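Local structure of periplasmic binding protein (4LJS) at residues V30-P35 with G144-L149; I90-L95 with L104-D109; K115-F118 with M122-T125. The protein probably binds a small ligand, perhaps a chelated metal, in the cell envelope and delivers it to a membrane transporter, as related periplasmic binding proteins do. All coordinates share one frame; numbering follows the deposited sequence.

Contact 1 of 3, residues V30-P35 with G144-L149; sequences VRRGEP and GAQSAL
Arg32 reaches across to Gln146 and Ser147, and the contact turns on how these three side chains pass one another. CG of Arg32 stands anti to the backbone nitrogen (chi1 -171°), and the chain runs extended from there to NE, long enough to bridge loops whose nearest CA atoms, those of Arg32 and Gly144, are still 7.4 Å apart. Gln146 bends at chi2 and slides past the arginine in the opposite direction, so that its CG comes within 3.6 Å of Arg32 CD, and its NE2 lies 3.7 Å from the same CD. The guanidinium and amide planes are 54° apart, neither stacked nor perpendicular.

Beyond the glutamine comes Ser147. Its CB sits 3.3 Å from Arg32 NE, at the guanidinium edge and near its plane. Ser147 OG stands 4.0 Å from Arg32 NE, too far for a hydrogen bond. The case shows how an arginine can be used for its length, since van der Waals contact through CD and NE does the work, and the arginine stays at an exposed surface.

Each partner is presented by a turn. A type II turn from Arg31 to Glu34, with Glu34 N bonded to Arg31 O at 2.9 Å, carries the arginine; a type I turn from Gly144 to Ser147 carries the other two. Gly144 has no side chain, and a CB there would collide with OE1 of Gln146. Beyond the contact, Gln146 O and the backbone of Leu149 are hydrogen-bonded to Lys213. The arrangement is that of a beta-hairpin tip, joining antiparallel strands 19-29 and 34-40, laid against the irregular loop that leads from strand 135-138 to helix 151-164.

Contact 2 of 3, residues I90-L95 with L104-D109; sequences IPYKDL and LMMKPD
The Tyr92 ring is covered on one face by the methyl of Met106: CE stands 3.5 Å above the ring plane, offset toward the rim, and is closest to CG, at 3.6 Å. This is a CH-pi contact, with CE 3.8 Å from the ring centroid and 20° off the normal. The selenium of the same residue, a selenomethionine like Met105, adds an oblique Met-aromatic contact 4.6 Å from the centroid. Met106 is extended beyond CG and slides past the tyrosine in the opposite direction, which carries its methyl back toward the root of the ring. At the phenol end Met105, bent at chi2 and chi3, brings SE to 3.6 Å from Tyr92 OH; it was modelled in two conformers, so this second approach is less certain. Tyr97 meets Tyr92 edge-to-face and also touches Met106, a compact instance of a flexible selenomethionine side chain packed against two aromatic residues. With an alanine in place of Tyr92, the Met106 methyl would probably lose the surface it rests on and Tyr97 its ring partner.

Nearby, Lys93 NZ closes back on Ile90 O at 2.6 Å, in the carbonyl plane and on a lone pair, while also making a cation-pi contact with Tyr87. The loop leaves helix 84-89 and runs beside strand 67-71, where Tyr92 is backbone-bonded to Val68 and Gly70; Met106, at the end of helix 100-106, packs from there on Ala69 of that strand and Val48 of strand 47-50.

Contact 3 of 3, residues K115-F118 with M122-T125; sequences KSTF and MLQT
Thr117 O and Leu123 N form the hydrogen bond that joins the two segments, 2.9 Å long, with an angle of 156° at the hydrogen and 167° at the oxygen, so the donor approaches nearly end-on to the carbonyl. The same oxygen is hemmed in by carbon: Met122 CB lies 3.1 Å from Thr117 O, a tight approach. Met122 begins by facing the other segment, but its selenium-bearing end leads away.

One CA-H...O contact adds to this, between Thr125 CA and Phe118 O, at 3.6 Å. Gln124 O lies at the edge of the Phe118 ring, in its plane, 3.5 Å from CD1; it is also 3.3 Å from Phe118 CB, so the aromatic edge and the start of the side chain both border the oxygen. This loop illustrates how a single backbone bond can be flanked by close approaches of carbon to oxygen.

Apolar packing is carried by Thr117 and Leu123, which lie side by side and point the same way, with Thr117 CG2 3.7 Å from Leu123 CD1. The threonine's torsion (chi1 -48°) divides its branches: CG2, anti to the backbone nitrogen, meets the leucine, while OG1, beside that nitrogen, is bonded to Trp114 N. Thr117 CB in turn covers one face of the Phe118 ring.

Ser116 OG is hydrogen-bonded to a glycerol, probably from the crystallisation liquor. The whole loop follows strand 110-113 and ends at Thr125, the N-cap of helix 126-130, whose OG1 accepts from Phe128 N. Phe118 packs on Val136 and Ile138 of strand 135-138, and Leu123 on Val103 of helix 100-106.

How the contacts relate
Along the chain the order is 30-35, contact 2, contact 3, then 144-149, so contact 1 brings together two loops that bracket the others. Contacts 2 and 3 both pack against the four-stranded parallel sheet, contact 2 on strands 67-71 and 47-50, contact 3 on strand 135-138, and both involve helix 100-106; their centres are about 15 Å apart without touching. Contact 3, also about 15 Å from contact 1 between centres, touches it through Val30 O and Lys115 CG at 3.4 Å. Contacts 1 and 2, with centres about 27 Å apart, stay separate. Contact 1 joins a hairpin tip to the loop after edge strand 135-138, consistent with one lobe of a binding protein.

Contact 1 of 3, residues V30-P35 with G144-L149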
ATOM      1  N   VAL A  30      -7.445  13.798  10.086  1.00 46.20           N
ATOM      2  CA  VAL A  30      -6.388  14.699   9.663  1.00 43.82           C
ATOM      3  C   VAL A  30      -5.118  14.372  10.442  1.00 44.40           C
ATOM      4  O   VAL A  30      -4.007  14.547   9.949  1.00 41.09           O
ATOM      5  CB  VAL A  30      -6.802  16.184   9.817  1.00 48.37           C
ATOM      6  CG1 VAL A  30      -7.916  16.512   8.835  1.00 46.61           C
ATOM      7  CG2 VAL A  30      -7.253  16.477  11.234  1.00 43.13           C
ATOM      8  N   ARG A  31      -5.300  13.876  11.660  1.00 47.16           N
ATOM      9  CA  ARG A  31      -4.203  13.377  12.475  1.00 54.38           C
ATOM     10  C   ARG A  31      -4.688  12.192  13.297  1.00 55.96           C
ATOM     11  O   ARG A  31      -5.891  11.945  13.405  1.00 44.11           O
ATOM     12  CB  ARG A  31      -3.657  14.468  13.406  1.00 54.95           C
ATOM     13  CG  ARG A  31      -2.868  15.541  12.690  1.00 56.43           C
ATOM     14  CD  ARG A  31      -2.135  16.470  13.648  1.00 61.07           C
ATOM     15  NE  ARG A  31      -1.293  17.404  12.903  1.00 59.69           N
ATOM     16  CZ  ARG A  31      -0.411  18.237  13.447  1.00 64.43           C
ATOM     17  NH1 ARG A  31      -0.234  18.278  14.765  1.00 67.50           N
ATOM     18  NH2 ARG A  31       0.299  19.035  12.662  1.00 61.32           N
ATOM     19  N   ARG A  32      -3.746  11.459  13.874  1.00 50.26           N
ATOM     20  CA  ARG A  32      -4.084  10.361  14.761  1.00 55.64           C
ATOM     21  C   ARG A  32      -4.958  10.899  15.889  1.00 53.74           C
ATOM     22  O   ARG A  32      -4.565  11.818  16.607  1.00 56.85           O
ATOM     23  CB  ARG A  32      -2.809   9.730  15.317  1.00 57.69           C
ATOM     24  CG  ARG A  32      -3.010   8.441  16.083  1.00 67.38           C
ATOM     25  CD  ARG A  32      -1.662   7.898  16.539  1.00 78.41           C
ATOM     26  NE  ARG A  32      -1.793   6.807  17.497  1.00 92.36           N
ATOM     27  CZ  ARG A  32      -1.899   6.980  18.810  1.00102.69           C
ATOM     28  NH1 ARG A  32      -2.012   5.928  19.613  1.00110.15           N
ATOM     29  NH2 ARG A  32      -1.894   8.204  19.321  1.00103.44           N
ATOM     30  N   GLY A  33      -6.165  10.357  16.005  1.00 51.47           N
ATOM     31  CA  GLY A  33      -7.087  10.759  17.051  1.00 58.15           C
ATOM     32  C   GLY A  33      -7.871  12.021  16.741  1.00 62.84           C
ATOM     33  O   GLY A  33      -8.583  12.538  17.603  1.00 64.49           O
ATOM     34  N   GLU A  34      -7.744  12.520  15.515  1.00 61.34           N
ATOM     35  CA  GLU A  34      -8.476  13.719  15.102  1.00 58.76           C
ATOM     36  C   GLU A  34      -9.354  13.458  13.875  1.00 55.21           C
ATOM     37  O   GLU A  34      -8.932  13.678  12.740  1.00 55.67           O
ATOM     38  CB  GLU A  34      -7.510  14.884  14.857  1.00 56.64           C
ATOM     39  CG  GLU A  34      -6.859  15.415  16.144  1.00 57.90           C
ATOM     40  CD  GLU A  34      -5.842  16.514  15.882  1.00 63.51           C
ATOM     41  OE1 GLU A  34      -5.894  17.134  14.799  1.00 69.74           O
ATOM     42  OE2 GLU A  34      -4.984  16.753  16.756  1.00 65.62           O
ATOM     43  N   PRO A  35     -10.590  12.981  14.108  1.00 53.40           N
ATOM     44  CA  PRO A  35     -11.480  12.593  13.012  1.00 48.52           C
ATOM     45  C   PRO A  35     -12.255  13.765  12.426  1.00 51.30           C
ATOM     46  O   PRO A  35     -12.508  14.765  13.098  1.00 58.92           O
ATOM     47  CB  PRO A  35     -12.455  11.626  13.691  1.00 46.07           C
ATOM     48  CG  PRO A  35     -12.559  12.156  15.102  1.00 49.78           C
ATOM     49  CD  PRO A  35     -11.192  12.719  15.433  1.00 57.66           C
ATOM     50  N   GLY A 144       0.997   8.290  10.680  1.00 41.21           N
ATOM     51  CA  GLY A 144       2.239   8.309  11.434  1.00 46.51           C
ATOM     52  C   GLY A 144       2.625   6.961  12.000  1.00 66.61           C
ATOM     53  O   GLY A 144       1.772   6.095  12.209  1.00 71.61           O
ATOM     54  N   ALA A 145       3.920   6.795  12.265  1.00 78.50           N
ATOM     55  CA  ALA A 145       4.470   5.519  12.719  1.00 83.15           C
ATOM     56  C   ALA A 145       4.217   5.235  14.201  1.00 88.55           C
ATOM     57  O   ALA A 145       4.372   4.096  14.647  1.00 92.10           O
ATOM     58  CB  ALA A 145       5.965   5.447  12.413  1.00 81.10           C
ATOM     59  N   GLN A 146       3.825   6.261  14.956  1.00 87.34           N
ATOM     60  CA  GLN A 146       3.610   6.113  16.397  1.00 85.70           C
ATOM     61  C   GLN A 146       2.531   5.077  16.727  1.00 78.64           C
ATOM     62  O   GLN A 146       2.555   4.469  17.791  1.00 81.01           O
ATOM     63  CB  GLN A 146       3.288   7.460  17.057  1.00 86.03           C
ATOM     64  CG  GLN A 146       1.966   8.082  16.633  1.00 85.24           C
ATOM     65  CD  GLN A 146       2.072   8.895  15.351  1.00 89.40           C
ATOM     66  OE1 GLN A 146       2.978   8.692  14.543  1.00 88.83           O
ATOM     67  NE2 GLN A 146       1.142   9.827  15.165  1.00 88.20           N
ATOM     68  N   SER A 147       1.590   4.881  15.810  1.00 72.68           N
ATOM     69  CA  SER A 147       0.580   3.840  15.966  1.00 70.90           C
ATOM     70  C   SER A 147       0.947   2.627  15.116  1.00 59.07           C
ATOM     71  O   SER A 147       1.589   2.764  14.076  1.00 61.31           O
ATOM     72  CB  SER A 147      -0.804   4.364  15.568  1.00 76.17           C
ATOM     73  OG  SER A 147      -0.820   4.813  14.222  1.00 82.20           O
ATOM     74  N   ALA A 148       0.551   1.441  15.568  1.00 51.27           N
ATOM     75  CA  ALA A 148       0.785   0.221  14.808  1.00 50.59           C
ATOM     76  C   ALA A 148      -0.042   0.236  13.523  1.00 51.57           C
ATOM     77  O   ALA A 148      -1.254   0.442  13.551  1.00 53.42           O
ATOM     78  CB  ALA A 148       0.453  -0.999  15.647  1.00 39.34           C
ATOM     79  N   LEU A 149       0.626   0.038  12.393  1.00 47.49           N
ATOM     80  CA  LEU A 149      -0.044  -0.001  11.101  1.00 39.51           C
ATOM     81  C   LEU A 149      -0.489  -1.434  10.805  1.00 41.83           C
ATOM     82  O   LEU A 149       0.274  -2.387  10.999  1.00 39.30           O
ATOM     83  CB  LEU A 149       0.889   0.549  10.029  1.00 39.48           C
ATOM     84  CG  LEU A 149       1.340   1.975  10.377  1.00 48.17           C
ATOM     85  CD1 LEU A 149       2.360   2.510   9.386  1.00 50.85           C
ATOM     86  CD2 LEU A 149       0.137   2.921  10.482  1.00 36.00           C
TER

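Contact 2 of 3, residues I90-L95 with L104-D109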
ATOM      1  N   ILE A  90      -5.477   8.305 -17.456  1.00 36.50           N
ATOM      2  CA  ILE A  90      -5.521   9.422 -16.515  1.00 38.87           C
ATOM      3  C   ILE A  90      -4.836  10.643 -17.118  1.00 41.93           C
ATOM      4  O   ILE A  90      -3.661  10.582 -17.480  1.00 39.65           O
ATOM      5  CB  ILE A  90      -4.881   9.044 -15.169  1.00 36.28           C
ATOM      6  CG1 ILE A  90      -5.668   7.897 -14.519  1.00 30.61           C
ATOM      7  CG2 ILE A  90      -4.829  10.246 -14.220  1.00 29.02           C
ATOM      8  CD1 ILE A  90      -4.953   7.288 -13.323  1.00 31.71           C
ATOM      9  N   PRO A  91      -5.590  11.746 -17.265  1.00 45.47           N
ATOM     10  CA  PRO A  91      -5.113  13.000 -17.861  1.00 43.72           C
ATOM     11  C   PRO A  91      -3.856  13.593 -17.194  1.00 41.97           C
ATOM     12  O   PRO A  91      -2.904  13.911 -17.900  1.00 44.87           O
ATOM     13  CB  PRO A  91      -6.308  13.941 -17.686  1.00 40.74           C
ATOM     14  CG  PRO A  91      -7.493  13.033 -17.664  1.00 40.30           C
ATOM     15  CD  PRO A  91      -7.028  11.803 -16.942  1.00 47.04           C
ATOM     16  N   TYR A  92      -3.848  13.745 -15.873  1.00 36.59           N
ATOM     17  CA  TYR A  92      -2.708  14.369 -15.197  1.00 34.89           C
ATOM     18  C   TYR A  92      -1.976  13.371 -14.313  1.00 33.24           C
ATOM     19  O   TYR A  92      -2.559  12.836 -13.370  1.00 36.49           O
ATOM     20  CB  TYR A  92      -3.159  15.552 -14.331  1.00 32.64           C
ATOM     21  CG  TYR A  92      -3.794  16.715 -15.072  1.00 34.46           C
ATOM     22  CD1 TYR A  92      -3.013  17.738 -15.605  1.00 41.60           C
ATOM     23  CD2 TYR A  92      -5.175  16.802 -15.213  1.00 34.68           C
ATOM     24  CE1 TYR A  92      -3.598  18.825 -16.284  1.00 45.43           C
ATOM     25  CE2 TYR A  92      -5.771  17.876 -15.886  1.00 33.20           C
ATOM     26  CZ  TYR A  92      -4.979  18.886 -16.415  1.00 43.08           C
ATOM     27  OH  TYR A  92      -5.573  19.949 -17.070  1.00 48.46           O
ATOM     28  N   LYS A  93      -0.698  13.142 -14.597  1.00 32.75           N
ATOM     29  CA  LYS A  93       0.116  12.198 -13.823  1.00 30.95           C
ATOM     30  C   LYS A  93       1.364  12.834 -13.206  1.00 32.53           C
ATOM     31  O   LYS A  93       1.862  12.363 -12.189  1.00 36.24           O
ATOM     32  CB  LYS A  93       0.588  11.040 -14.710  1.00 33.99           C
ATOM     33  CG  LYS A  93      -0.475  10.069 -15.185  1.00 37.79           C
ATOM     34  CD  LYS A  93       0.132   9.164 -16.260  1.00 41.34           C
ATOM     35  CE  LYS A  93      -0.883   8.207 -16.853  1.00 41.46           C
ATOM     36  NZ  LYS A  93      -1.787   8.875 -17.833  1.00 43.12           N
ATOM     37  N   ASP A  94       1.893  13.868 -13.849  1.00 33.26           N
ATOM     38  CA  ASP A  94       3.182  14.440 -13.465  1.00 35.43           C
ATOM     39  C   ASP A  94       3.116  15.207 -12.138  1.00 39.87           C
ATOM     40  O   ASP A  94       2.213  16.030 -11.932  1.00 37.97           O
ATOM     41  CB  ASP A  94       3.683  15.365 -14.572  1.00 32.91           C
ATOM     42  CG  ASP A  94       5.170  15.622 -14.488  1.00 44.19           C
ATOM     43  OD1 ASP A  94       5.605  16.302 -13.535  1.00 39.89           O
ATOM     44  OD2 ASP A  94       5.903  15.158 -15.389  1.00 53.18           O
ATOM     45  N   LEU A  95       4.087  14.947 -11.258  1.00 32.29           N
ATOM     46  CA  LEU A  95       4.146  15.586  -9.936  1.00 33.41           C
ATOM     47  C   LEU A  95       4.287  17.104  -9.981  1.00 36.89           C
ATOM     48  O   LEU A  95       4.079  17.774  -8.971  1.00 37.48           O
ATOM     49  CB  LEU A  95       5.282  15.006  -9.089  1.00 33.12           C
ATOM     50  CG  LEU A  95       4.981  13.641  -8.472  1.00 37.82           C
ATOM     51  CD1 LEU A  95       6.245  13.056  -7.843  1.00 29.77           C
ATOM     52  CD2 LEU A  95       3.853  13.768  -7.444  1.00 28.52           C
ATOM     53  N   LEU A 104      -6.477  23.450  -8.013  1.00 28.49           N
ATOM     54  CA  LEU A 104      -7.610  24.367  -8.086  1.00 31.61           C
ATOM     55  C   LEU A 104      -8.187  24.419  -9.510  1.00 34.32           C
ATOM     56  O   LEU A 104      -9.400  24.358  -9.692  1.00 40.56           O
ATOM     57  CB  LEU A 104      -7.215  25.773  -7.608  1.00 29.88           C
ATOM     58  CG  LEU A 104      -7.128  25.961  -6.081  1.00 34.81           C
ATOM     59  CD1 LEU A 104      -6.449  27.280  -5.707  1.00 27.69           C
ATOM     60  CD2 LEU A 104      -8.507  25.870  -5.438  1.00 35.31           C
HETATM   61  N   MSE A 105      -7.304  24.521 -10.500  0.51 32.49           N
HETATM   62  CA  MSE A 105      -7.700  24.587 -11.907  0.51 38.55           C
HETATM   63  C   MSE A 105      -8.484  23.349 -12.342  0.51 41.06           C
HETATM   64  O   MSE A 105      -9.375  23.433 -13.189  0.51 44.17           O
HETATM   65  CB  MSE A 105      -6.467  24.780 -12.805  0.51 35.90           C
HETATM   66  CG  MSE A 105      -6.716  24.612 -14.309  0.51 39.29           C
HETATM   67 SE   MSE A 105      -6.528  22.772 -14.978  0.51 61.74          SE
HETATM   68  CE  MSE A 105      -4.651  22.475 -14.506  0.51 36.70           C
HETATM   69  N   MSE A 106      -8.146  22.206 -11.752  1.00 37.55           N
HETATM   70  CA  MSE A 106      -8.771  20.935 -12.098  1.00 41.32           C
HETATM   71  C   MSE A 106     -10.183  20.810 -11.545  1.00 41.11           C
HETATM   72  O   MSE A 106     -10.968  19.998 -12.036  1.00 35.07           O
HETATM   73  CB  MSE A 106      -7.934  19.782 -11.546  1.00 41.75           C
HETATM   74  CG  MSE A 106      -6.606  19.609 -12.221  1.00 42.89           C
HETATM   75 SE   MSE A 106      -5.544  18.257 -11.317  0.56 38.24          SE
HETATM   76  CE  MSE A 106      -3.828  18.721 -12.132  1.00 33.75           C
ATOM     77  N   LYS A 107     -10.475  21.582 -10.499  1.00 41.40           N
ATOM     78  CA  LYS A 107     -11.783  21.574  -9.842  1.00 42.95           C
ATOM     79  C   LYS A 107     -12.227  20.174  -9.430  1.00 34.47           C
ATOM     80  O   LYS A 107     -13.212  19.648  -9.954  1.00 40.26           O
ATOM     81  CB  LYS A 107     -12.848  22.232 -10.737  1.00 47.74           C
ATOM     82  CG  LYS A 107     -12.612  23.711 -10.963  1.00 58.35           C
ATOM     83  CD  LYS A 107     -13.754  24.366 -11.728  1.00 60.88           C
ATOM     84  CE  LYS A 107     -15.041  24.370 -10.919  1.00 61.16           C
ATOM     85  NZ  LYS A 107     -16.003  25.368 -11.468  1.00 73.02           N
ATOM     86  N   PRO A 108     -11.496  19.561  -8.494  1.00 43.94           N
ATOM     87  CA  PRO A 108     -11.894  18.221  -8.062  1.00 45.06           C
ATOM     88  C   PRO A 108     -13.150  18.293  -7.199  1.00 46.65           C
ATOM     89  O   PRO A 108     -13.442  19.346  -6.622  1.00 40.90           O
ATOM     90  CB  PRO A 108     -10.714  17.784  -7.198  1.00 36.47           C
ATOM     91  CG  PRO A 108     -10.218  19.076  -6.599  1.00 38.15           C
ATOM     92  CD  PRO A 108     -10.360  20.083  -7.709  1.00 39.36           C
ATOM     93  N   ASP A 109     -13.888  17.193  -7.115  1.00 36.16           N
ATOM     94  CA  ASP A 109     -14.965  17.109  -6.146  1.00 36.68           C
ATOM     95  C   ASP A 109     -14.603  16.097  -5.049  1.00 40.34           C
ATOM     96  O   ASP A 109     -15.276  16.001  -4.029  1.00 41.79           O
ATOM     97  CB  ASP A 109     -16.336  16.833  -6.812  1.00 40.96           C
ATOM     98  CG  ASP A 109     -16.372  15.539  -7.616  1.00 42.86           C
ATOM     99  OD1 ASP A 109     -15.381  14.775  -7.604  1.00 44.09           O
ATOM    100  OD2 ASP A 109     -17.417  15.282  -8.257  1.00 50.87           O
TER

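Contact 3 of 3, residues K115-F118 with M122-T125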
ATOM      1  N   LYS A 115      -2.007  12.031   5.009  1.00 34.32           N
ATOM      2  CA  LYS A 115      -2.041  13.081   6.027  1.00 33.98           C
ATOM      3  C   LYS A 115      -1.290  14.337   5.578  1.00 38.81           C
ATOM      4  O   LYS A 115      -1.788  15.453   5.727  1.00 41.76           O
ATOM      5  CB  LYS A 115      -1.460  12.557   7.347  1.00 27.93           C
ATOM      6  CG  LYS A 115      -1.096  13.631   8.385  1.00 33.06           C
ATOM      7  CD  LYS A 115      -0.419  12.986   9.595  1.00 47.41           C
ATOM      8  CE  LYS A 115       0.929  13.621   9.907  1.00 60.29           C
ATOM      9  NZ  LYS A 115       1.768  12.741  10.782  1.00 67.65           N
ATOM     10  N   SER A 116      -0.103  14.148   5.008  1.00 36.47           N
ATOM     11  CA  SER A 116       0.738  15.267   4.580  1.00 41.17           C
ATOM     12  C   SER A 116       0.219  15.987   3.333  1.00 36.37           C
ATOM     13  O   SER A 116       0.661  17.089   3.026  1.00 35.64           O
ATOM     14  CB  SER A 116       2.167  14.785   4.316  1.00 41.71           C
ATOM     15  OG  SER A 116       2.186  13.908   3.195  1.00 47.85           O
ATOM     16  N   THR A 117      -0.702  15.366   2.609  1.00 34.64           N
ATOM     17  CA  THR A 117      -1.207  15.966   1.375  1.00 33.61           C
ATOM     18  C   THR A 117      -2.063  17.207   1.641  1.00 37.45           C
ATOM     19  O   THR A 117      -2.099  18.136   0.831  1.00 38.77           O
ATOM     20  CB  THR A 117      -2.059  14.967   0.561  1.00 31.84           C
ATOM     21  OG1 THR A 117      -1.370  13.718   0.439  1.00 32.37           O
ATOM     22  CG2 THR A 117      -2.358  15.514  -0.829  1.00 27.75           C
ATOM     23  N   PHE A 118      -2.745  17.224   2.781  1.00 35.25           N
ATOM     24  CA  PHE A 118      -3.808  18.199   3.001  1.00 29.29           C
ATOM     25  C   PHE A 118      -3.516  19.215   4.101  1.00 35.01           C
ATOM     26  O   PHE A 118      -4.248  19.337   5.079  1.00 37.31           O
ATOM     27  CB  PHE A 118      -5.127  17.464   3.230  1.00 29.23           C
ATOM     28  CG  PHE A 118      -5.483  16.540   2.099  1.00 31.62           C
ATOM     29  CD1 PHE A 118      -5.860  17.057   0.862  1.00 29.52           C
ATOM     30  CD2 PHE A 118      -5.403  15.164   2.253  1.00 31.54           C
ATOM     31  CE1 PHE A 118      -6.170  16.215  -0.192  1.00 23.67           C
ATOM     32  CE2 PHE A 118      -5.713  14.315   1.198  1.00 32.52           C
ATOM     33  CZ  PHE A 118      -6.104  14.842  -0.024  1.00 26.30           C
HETATM   34  N   MSE A 122       0.727  22.091   1.173  1.00 40.47           N
HETATM   35  CA  MSE A 122       0.461  21.224   0.030  1.00 39.51           C
HETATM   36  C   MSE A 122      -0.881  21.552  -0.631  1.00 39.56           C
HETATM   37  O   MSE A 122      -1.074  22.649  -1.137  1.00 39.36           O
HETATM   38  CB  MSE A 122       0.494  19.748   0.455  1.00 33.26           C
HETATM   39  CG  MSE A 122       1.492  18.892  -0.309  1.00 41.70           C
HETATM   40 SE   MSE A 122       1.487  19.176  -2.254  0.54 59.84          SE
HETATM   41  CE  MSE A 122       3.136  18.222  -2.661  1.00 74.90           C
ATOM     42  N   LEU A 123      -1.814  20.605  -0.601  1.00 38.17           N
ATOM     43  CA  LEU A 123      -3.079  20.767  -1.312  1.00 37.21           C
ATOM     44  C   LEU A 123      -4.224  21.306  -0.452  1.00 34.75           C
ATOM     45  O   LEU A 123      -5.384  21.246  -0.865  1.00 39.23           O
ATOM     46  CB  LEU A 123      -3.493  19.452  -1.982  1.00 30.26           C
ATOM     47  CG  LEU A 123      -2.457  18.849  -2.929  1.00 31.60           C
ATOM     48  CD1 LEU A 123      -3.070  17.693  -3.721  1.00 32.91           C
ATOM     49  CD2 LEU A 123      -1.870  19.928  -3.862  1.00 33.17           C
ATOM     50  N   GLN A 124      -3.921  21.812   0.729  1.00 31.45           N
ATOM     51  CA  GLN A 124      -4.892  22.423   1.635  1.00 28.31           C
ATOM     52  C   GLN A 124      -5.827  21.489   2.352  1.00 30.30           C
ATOM     53  O   GLN A 124      -5.983  20.386   1.964  1.00 33.67           O
ATOM     54  CB  GLN A 124      -5.683  23.522   0.949  1.00 33.54           C
ATOM     55  CG  GLN A 124      -4.996  24.861   0.972  1.00 36.36           C
ATOM     56  CD  GLN A 124      -5.084  25.579   2.302  1.00 41.97           C
ATOM     57  OE1 GLN A 124      -4.485  26.607   2.480  1.00 41.23           O
ATOM     58  NE2 GLN A 124      -5.835  25.049   3.210  1.00 36.35           N
ATOM     59  N   THR A 125      -6.463  21.978   3.398  1.00 36.07           N
ATOM     60  CA  THR A 125      -7.240  21.160   4.338  1.00 43.25           C
ATOM     61  C   THR A 125      -8.635  20.727   3.854  1.00 47.82           C
ATOM     62  O   THR A 125      -9.169  21.294   2.897  1.00 50.27           O
ATOM     63  CB  THR A 125      -7.455  21.949   5.636  1.00 45.61           C
ATOM     64  OG1 THR A 125      -8.235  23.114   5.346  1.00 42.73           O
ATOM     65  CG2 THR A 125      -6.110  22.354   6.249  1.00 39.20           C
TER